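Local coordinates for nsp9 (PDB 5YM6), which probably binds single-stranded nucleic acid as part of the coronavirus replication machinery, with an affinity that dimerization enhances, at residues Thr25-Tyr30 against Ala41-Lys46; Ala12-Gln17 against Lys50-Leu55; Val62-Pro67 against Phe86-Ser91. All blocks are in the same frame, centred on the assembly; numbering follows the deposited sequence.

Contact 1: Thr25-Tyr30 against Ala41-Lys46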
# COMPACT_ATOMS: atom_id res chain seq x y z
N THR B 25 5.07 23.52 -9.68
CA THR B 25 3.92 22.87 -9.08
C THR B 25 3.97 21.38 -9.37
O THR B 25 4.30 20.96 -10.48
CB THR B 25 2.59 23.48 -9.59
OG1 THR B 25 1.50 22.64 -9.18
CG2 THR B 25 2.58 23.54 -11.07
N VAL B 26 3.67 20.57 -8.35
CA VAL B 26 3.70 19.11 -8.49
C VAL B 26 2.39 18.48 -8.00
O VAL B 26 1.66 19.07 -7.22
CB VAL B 26 4.89 18.49 -7.71
CG1 VAL B 26 6.22 19.01 -8.24
CG2 VAL B 26 4.78 18.79 -6.21
N LYS B 27 2.10 17.28 -8.49
CA LYS B 27 0.97 16.50 -8.00
C LYS B 27 1.35 15.84 -6.69
O LYS B 27 2.38 15.17 -6.61
CB LYS B 27 0.56 15.45 -9.02
CG LYS B 27 -0.54 14.53 -8.54
CD LYS B 27 -1.05 13.68 -9.70
CE LYS B 27 -2.29 12.90 -9.33
NZ LYS B 27 -2.66 11.98 -10.45
N SER B 28 0.53 16.03 -5.66
CA SER B 28 0.86 15.48 -4.35
C SER B 28 -0.07 14.35 -3.94
O SER B 28 -1.27 14.39 -4.21
CB SER B 28 0.83 16.59 -3.30
OG SER B 28 -0.42 17.27 -3.36
N PHE B 29 0.49 13.36 -3.24
CA PHE B 29 -0.26 12.18 -2.79
C PHE B 29 -0.30 12.18 -1.28
O PHE B 29 0.74 12.11 -0.62
CB PHE B 29 0.38 10.89 -3.30
CG PHE B 29 0.32 10.74 -4.80
CD1 PHE B 29 1.17 11.47 -5.63
CD2 PHE B 29 -0.60 9.90 -5.38
CE1 PHE B 29 1.10 11.34 -7.00
CE2 PHE B 29 -0.67 9.77 -6.76
CZ PHE B 29 0.18 10.49 -7.56
N TYR B 30 -1.50 12.27 -0.73
CA TYR B 30 -1.68 12.24 0.71
C TYR B 30 -2.31 10.92 1.13
O TYR B 30 -3.17 10.40 0.45
CB TYR B 30 -2.57 13.40 1.17
CG TYR B 30 -1.95 14.77 1.05
CD1 TYR B 30 -2.09 15.52 -0.11
CD2 TYR B 30 -1.25 15.31 2.12
CE1 TYR B 30 -1.52 16.77 -0.21
CE2 TYR B 30 -0.68 16.56 2.03
CZ TYR B 30 -0.83 17.29 0.87
OH TYR B 30 -0.26 18.53 0.78
N ALA B 41 4.01 11.33 -1.09
CA ALA B 41 4.75 11.36 -2.36
C ALA B 41 4.32 12.49 -3.27
O ALA B 41 3.23 13.05 -3.13
CB ALA B 41 4.58 10.01 -3.09
N ILE B 42 5.19 12.83 -4.24
CA ILE B 42 4.80 13.74 -5.30
C ILE B 42 5.20 13.13 -6.63
O ILE B 42 6.10 12.29 -6.68
CB ILE B 42 5.45 15.11 -5.14
CG1 ILE B 42 6.98 15.00 -5.21
CG2 ILE B 42 5.00 15.75 -3.82
CD1 ILE B 42 7.68 16.32 -5.42
N THR B 43 4.50 13.53 -7.69
CA THR B 43 4.95 13.23 -9.05
C THR B 43 5.10 14.49 -9.88
O THR B 43 4.44 15.50 -9.65
CB THR B 43 4.00 12.26 -9.79
OG1 THR B 43 2.69 12.84 -9.89
CG2 THR B 43 3.93 10.92 -9.07
N SER B 44 6.02 14.43 -10.83
CA SER B 44 6.42 15.58 -11.62
C SER B 44 7.05 15.08 -12.91
O SER B 44 7.55 13.97 -12.94
CB SER B 44 7.42 16.44 -10.86
OG SER B 44 7.96 17.45 -11.69
N THR B 45 7.05 15.91 -13.95
CA THR B 45 7.80 15.56 -15.14
C THR B 45 9.28 15.95 -14.97
O THR B 45 10.12 15.59 -15.80
CB THR B 45 7.22 16.24 -16.39
OG1 THR B 45 7.12 17.64 -16.16
CG2 THR B 45 5.84 15.68 -16.69
N LYS B 46 9.60 16.66 -13.90
CA LYS B 46 10.98 17.08 -13.64
C LYS B 46 11.72 15.98 -12.88
O LYS B 46 11.16 15.40 -11.94
CB LYS B 46 11.03 18.39 -12.86
CG LYS B 46 10.46 19.61 -13.59
CD LYS B 46 10.74 20.89 -12.80
CE LYS B 46 12.24 21.09 -12.58
NZ LYS B 46 12.61 22.23 -11.68
O HOH W 1 7.07 20.10 -11.43
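Phe29 meets Ala41 and Thr43 on the tightly packed side of this antiparallel hairpin pairing. Its CE1 is the ring atom nearest Thr43 CG2 (3.5 Å), while Ala41 O and Thr43 OG1 lie at the ring's edge, in its plane. The Phe29 and Thr43 side chains cross at about a right angle. Thr11 from strand 8-18 also touches Phe29, and Leu84 from strand 82-86 reaches Ala41 and Thr43, so Phe29, Ala41 and Thr43 are buried.

The backbone bonds are uneven. Lys27 and Thr43 form a hydrogen-bonded pair, Thr43 N giving to Lys27 O at 2.9 Å and Lys27 N to Thr43 O at 3.2 Å; Phe29 N to Ala41 O measures 2.8 Å, whereas the return bond from Ala41 N to Phe29 O is weak at 3.4 Å. Between these pairs, Ser28 and Ile42 approach to 4.4 Å between their CA atoms. On their face Val26 CG2 rests against Ile42 CG2 at 3.9 Å, and Leu49 touches both residues.

The opposite character appears at Lys27 and Ser44. The Lys27 chain starts beside Thr43 OG1, but with CG anti to the backbone N (chi1 175°) and every later torsion extended, its amine is carried away into an exposed position. Near Ser44 a water links Thr25 O to Ser44 OG, and the same hydroxyl accepts from Lys46 N at 2.9 Å, an ST turn where the strand gives way to loop. The chemistry thus implies a hairpin whose apolar packing is concentrated inside, while water and a side-chain hydroxyl take over where the pairing ends.

Contact 2: Ala12-Gln17 against Lys50-Leu55; sequences AQNTAQ and KTVTCL
Gln17 and Thr51 are joined by both backbone and side chain. Among the backbone bonds, Gln17 N gives to Thr51 O, and Gln17 O accepts twice, from Thr51 N at 3.1 Å and from Lys50 N at 2.9 Å. Two consecutive residues therefore face one, which defines a classic beta bulge. Farther along, Thr53 N bonds Thr15 O at 3.0 Å. Ala16 and Val52 form the non-hydrogen-bonded pair in between.

Side-chain hydrogen bonds run beside this ladder. Thr51 OG1 donates to Gln17 OE1 at 2.7 Å, in the carbonyl plane and on a lone pair of the amide oxygen. The bend of the glutamine at chi2 (77°) folds its amide back over the strands, where NE2 makes weak bonds to Thr53 OG1 and to Thr15 O. Asn14 reaches across with ND2 to Thr53 O at 2.8 Å; the acceptor lies only 5° out of the amide plane. Its other end, OD1, is taken by Ser28 and Tyr30 of strand 23-33, so the amide is fixed from two sides and its rotation is set.

A water completes the polar set, accepting from Thr15 N and donating to Thr53 O, which thus serves both it and Asn14.

Apolar contact is slighter, on the face of Ala16 and Val52, whose CB atoms are 4.5 Å apart; Val52 CG2 stands 3.8 Å from Asn14 CB. The axes run antiparallel at 152°, and the pair places strand 8-18 between 23-33 and 49-55 in the barrel-like sheet of the nsp9 fold, with the classic bulge at Lys50-Thr51.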
# COMPACT_ATOMS: atom_id res chain seq x y z
N ALA B 12 -3.59 16.27 -4.51
CA ALA B 12 -3.75 17.69 -4.77
C ALA B 12 -2.46 18.24 -5.35
O ALA B 12 -1.77 17.54 -6.08
CB ALA B 12 -4.14 18.42 -3.50
N GLN B 13 -2.11 19.49 -5.06
CA GLN B 13 -0.91 20.06 -5.63
C GLN B 13 -0.04 20.71 -4.58
O GLN B 13 -0.55 21.29 -3.63
CB GLN B 13 -1.25 21.08 -6.72
CG GLN B 13 -1.91 20.47 -7.95
CD GLN B 13 -2.50 21.51 -8.90
OE1 GLN B 13 -3.52 22.14 -8.59
NE2 GLN B 13 -1.88 21.67 -10.07
N ASN B 14 1.26 20.63 -4.75
CA ASN B 14 2.18 21.34 -3.88
C ASN B 14 3.24 22.05 -4.73
O ASN B 14 3.32 21.84 -5.94
CB ASN B 14 2.86 20.39 -2.87
CG ASN B 14 1.97 20.03 -1.67
OD1 ASN B 14 0.92 19.42 -1.81
ND2 ASN B 14 2.43 20.39 -0.47
N THR B 15 4.05 22.87 -4.08
CA THR B 15 5.17 23.51 -4.75
C THR B 15 6.44 22.82 -4.32
O THR B 15 6.69 22.63 -3.13
CB THR B 15 5.23 25.00 -4.41
OG1 THR B 15 4.01 25.63 -4.84
CG2 THR B 15 6.43 25.67 -5.10
N ALA B 16 7.24 22.41 -5.30
CA ALA B 16 8.51 21.76 -5.04
C ALA B 16 9.65 22.65 -5.51
O ALA B 16 9.45 23.58 -6.31
CB ALA B 16 8.57 20.40 -5.73
N GLN B 17 10.84 22.36 -5.01
CA GLN B 17 12.03 23.14 -5.29
C GLN B 17 13.08 22.20 -5.85
O GLN B 17 13.26 21.09 -5.33
CB GLN B 17 12.53 23.83 -4.01
CG GLN B 17 11.54 24.81 -3.36
CD GLN B 17 10.40 24.15 -2.58
OE1 GLN B 17 10.61 23.24 -1.75
NE2 GLN B 17 9.18 24.62 -2.83
N LYS B 50 14.31 18.43 -5.30
CA LYS B 50 15.02 18.15 -4.06
C LYS B 50 14.13 18.25 -2.82
O LYS B 50 14.25 17.45 -1.90
CB LYS B 50 16.21 19.10 -3.92
CG LYS B 50 17.02 18.90 -2.65
CD LYS B 50 18.16 19.89 -2.55
CE LYS B 50 18.85 19.81 -1.20
NZ LYS B 50 19.92 20.84 -1.10
N THR B 51 13.25 19.24 -2.79
CA THR B 51 12.40 19.43 -1.62
C THR B 51 10.98 19.75 -2.03
O THR B 51 10.71 20.11 -3.19
CB THR B 51 12.91 20.56 -0.68
OG1 THR B 51 12.88 21.83 -1.35
CG2 THR B 51 14.33 20.28 -0.19
N VAL B 52 10.06 19.61 -1.09
CA VAL B 52 8.68 19.99 -1.33
C VAL B 52 8.19 20.76 -0.11
O VAL B 52 8.54 20.44 1.03
CB VAL B 52 7.79 18.78 -1.63
CG1 VAL B 52 7.78 17.79 -0.45
CG2 VAL B 52 6.38 19.22 -1.98
N THR B 53 7.42 21.80 -0.37
CA THR B 53 6.88 22.60 0.72
C THR B 53 5.51 22.10 1.10
O THR B 53 4.63 21.94 0.25
CB THR B 53 6.81 24.08 0.35
OG1 THR B 53 8.15 24.57 0.19
CG2 THR B 53 6.12 24.87 1.45
N CYS B 54 5.33 21.85 2.39
CA CYS B 54 4.11 21.29 2.91
C CYS B 54 3.50 22.28 3.90
O CYS B 54 4.21 23.08 4.50
CB CYS B 54 4.40 19.95 3.58
SG CYS B 54 3.03 19.17 4.40
N LEU B 55 2.18 22.26 4.03
CA LEU B 55 1.53 23.05 5.07
C LEU B 55 0.95 22.12 6.11
O LEU B 55 0.06 21.32 5.82
CB LEU B 55 0.46 23.97 4.48
CG LEU B 55 0.98 25.35 4.09
CD1 LEU B 55 2.06 25.29 2.99
CD2 LEU B 55 -0.18 26.23 3.65
O HOH W 2 3.49 23.78 -1.44

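Contact 3: Val62-Pro67 against Phe86-Ser91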
# COMPACT_ATOMS: atom_id res chain seq x y z
N VAL B 62 9.43 22.57 4.98
CA VAL B 62 10.14 22.05 3.83
C VAL B 62 10.56 20.61 4.09
O VAL B 62 11.23 20.32 5.09
CB VAL B 62 11.36 22.92 3.50
CG1 VAL B 62 12.12 22.35 2.32
CG2 VAL B 62 10.92 24.35 3.20
N LEU B 63 10.14 19.71 3.21
CA LEU B 63 10.44 18.29 3.35
C LEU B 63 11.39 17.81 2.26
O LEU B 63 11.25 18.21 1.10
CB LEU B 63 9.17 17.46 3.29
CG LEU B 63 8.09 17.84 4.30
CD1 LEU B 63 6.89 16.95 4.10
CD2 LEU B 63 8.65 17.69 5.71
N ASN B 64 12.33 16.94 2.62
CA ASN B 64 13.24 16.38 1.63
C ASN B 64 12.59 15.26 0.85
O ASN B 64 11.77 14.51 1.39
CB ASN B 64 14.51 15.86 2.29
CG ASN B 64 15.33 16.97 2.90
OD1 ASN B 64 15.50 18.04 2.30
ND2 ASN B 64 15.79 16.75 4.12
N LEU B 65 12.97 15.14 -0.42
CA LEU B 65 12.50 14.07 -1.29
C LEU B 65 13.55 12.96 -1.44
O LEU B 65 14.75 13.25 -1.55
CB LEU B 65 12.19 14.61 -2.68
CG LEU B 65 11.19 15.76 -2.69
CD1 LEU B 65 11.15 16.42 -4.06
CD2 LEU B 65 9.84 15.23 -2.26
N ASP B 66 13.08 11.71 -1.50
CA ASP B 66 13.92 10.59 -1.95
C ASP B 66 14.17 10.71 -3.44
O ASP B 66 13.47 11.44 -4.12
CB ASP B 66 13.24 9.26 -1.61
CG ASP B 66 13.28 8.95 -0.13
OD1 ASP B 66 14.12 9.55 0.56
OD2 ASP B 66 12.48 8.12 0.34
N PRO B 67 15.21 10.02 -3.96
CA PRO B 67 15.51 10.13 -5.40
C PRO B 67 14.33 9.66 -6.24
O PRO B 67 13.59 8.79 -5.80
CB PRO B 67 16.73 9.21 -5.58
CG PRO B 67 16.78 8.35 -4.35
CD PRO B 67 16.18 9.18 -3.25
N PHE B 86 9.16 9.84 -3.18
CA PHE B 86 8.62 9.69 -1.84
C PHE B 86 9.25 10.73 -0.93
O PHE B 86 10.39 11.13 -1.12
CB PHE B 86 8.87 8.29 -1.29
CG PHE B 86 7.97 7.26 -1.89
CD1 PHE B 86 6.62 7.26 -1.59
CD2 PHE B 86 8.46 6.33 -2.77
CE1 PHE B 86 5.78 6.32 -2.14
CE2 PHE B 86 7.62 5.38 -3.33
CZ PHE B 86 6.28 5.39 -3.01
N ILE B 87 8.47 11.17 0.05
CA ILE B 87 8.97 12.11 1.05
C ILE B 87 9.91 11.33 1.98
O ILE B 87 9.63 10.18 2.32
CB ILE B 87 7.80 12.77 1.82
CG1 ILE B 87 7.31 14.03 1.09
CG2 ILE B 87 8.24 13.19 3.22
CD1 ILE B 87 6.78 13.79 -0.30
N GLN B 88 11.02 11.95 2.37
CA GLN B 88 12.04 11.25 3.14
C GLN B 88 11.45 10.70 4.45
O GLN B 88 10.67 11.38 5.12
CB GLN B 88 13.23 12.16 3.44
CG GLN B 88 14.35 11.40 4.16
CD GLN B 88 15.63 12.19 4.31
OE1 GLN B 88 15.60 13.41 4.43
NE2 GLN B 88 16.76 11.49 4.30
N ASN B 89 11.80 9.45 4.74
CA ASN B 89 11.44 8.76 5.99
C ASN B 89 9.98 8.37 6.10
O ASN B 89 9.52 7.97 7.17
CB ASN B 89 11.83 9.62 7.20
CG ASN B 89 13.32 9.76 7.34
OD1 ASN B 89 14.07 8.83 7.03
ND2 ASN B 89 13.76 10.92 7.80
N ILE B 90 9.24 8.47 5.01
CA ILE B 90 7.86 8.05 5.06
C ILE B 90 7.83 6.51 5.23
O ILE B 90 8.73 5.81 4.78
CB ILE B 90 7.10 8.52 3.79
CG1 ILE B 90 5.65 8.85 4.14
CG2 ILE B 90 7.29 7.57 2.65
CD1 ILE B 90 5.51 10.22 4.79
N SER B 91 6.83 6.01 5.95
CA SER B 91 6.77 4.58 6.28
C SER B 91 6.58 3.67 5.07
O SER B 91 6.05 4.09 4.04
CB SER B 91 5.65 4.31 7.27
OG SER B 91 4.38 4.56 6.71
O HOH W 3 11.26 8.20 -4.26
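Asp66 and Phe86 are tied by a backbone bond, Asp66 N to Phe86 O, of 2.8 Å. From this point the aspartate side chain can be traced outward. Its CB lies 3.4 Å from the same Phe86 O. CG follows, anti to the carbonyl carbon of its own residue (chi1 -72°), which carries the carboxylate along the other segment: it stays near Phe86 O and comes toward Gln88 CA. The two oxygens then part. OD1 lies 3.7 Å from Gln88 CA, with Gln88 CB slightly beyond, whereas OD2 stays 3.9 Å from Phe86 O, with Phe86 CB barely farther. The carboxylate is turned 82° from the Gln88 amide plane, so the two flat groups are nearly perpendicular. Outside the two segments, OD2 has a long, weak ion pair with Arg95.

A second backbone bond, Gln88 N to Asn64 O, also measures 2.8 Å. Together the two bonds flank Leu65 and Ile87, whose CA atoms are 4.7 Å apart in a single beta bridge. The Asn64 and Gln88 side chains lie side by side, pointing the same way; their amides make one weak bond, ND2 to OE1. On the apolar side Ile87 has a different neighbour for each branch: CG2 meets Leu63 CD1 at 4.1 Å, and CD1 meets Leu65 CD2 at 3.9 Å. A water connects Pro67 O with Phe86 N.

Beyond Ile87 the chain makes a type II turn to Ile90, then Ser91 caps helix 92-105 by bonding Asn94 N. The contact thus sits between strand 60-64, which pairs with 49-55, and that helix, where Phe86 packs on Val98 and Ile99; Ile87 packs on Leu39 and Leu65 on Ile42 of strand 36-44.

From the N terminus, strand 8-18 comes first, and its pairing with 49-55 in contact 2 closes a long loop that contains contact 1, which itself closes the short hairpin turn between 23-33 and 36-44. That hairpin lies next to strand 8-18, and Val26 N and Ser28 N bond back to Asn14 O and Ala12 O. Contact 3, in series with both, closes the loop carrying strands 69-71 and 82-86; Val52 O to Leu63 N and Lys50 O to Leu65 N join it to contact 2. It also meets contact 1, where Leu65 packs on Ile42 and Phe86 on Ala41. Together they link the early sheet strands to the segment leading into helix 92-105.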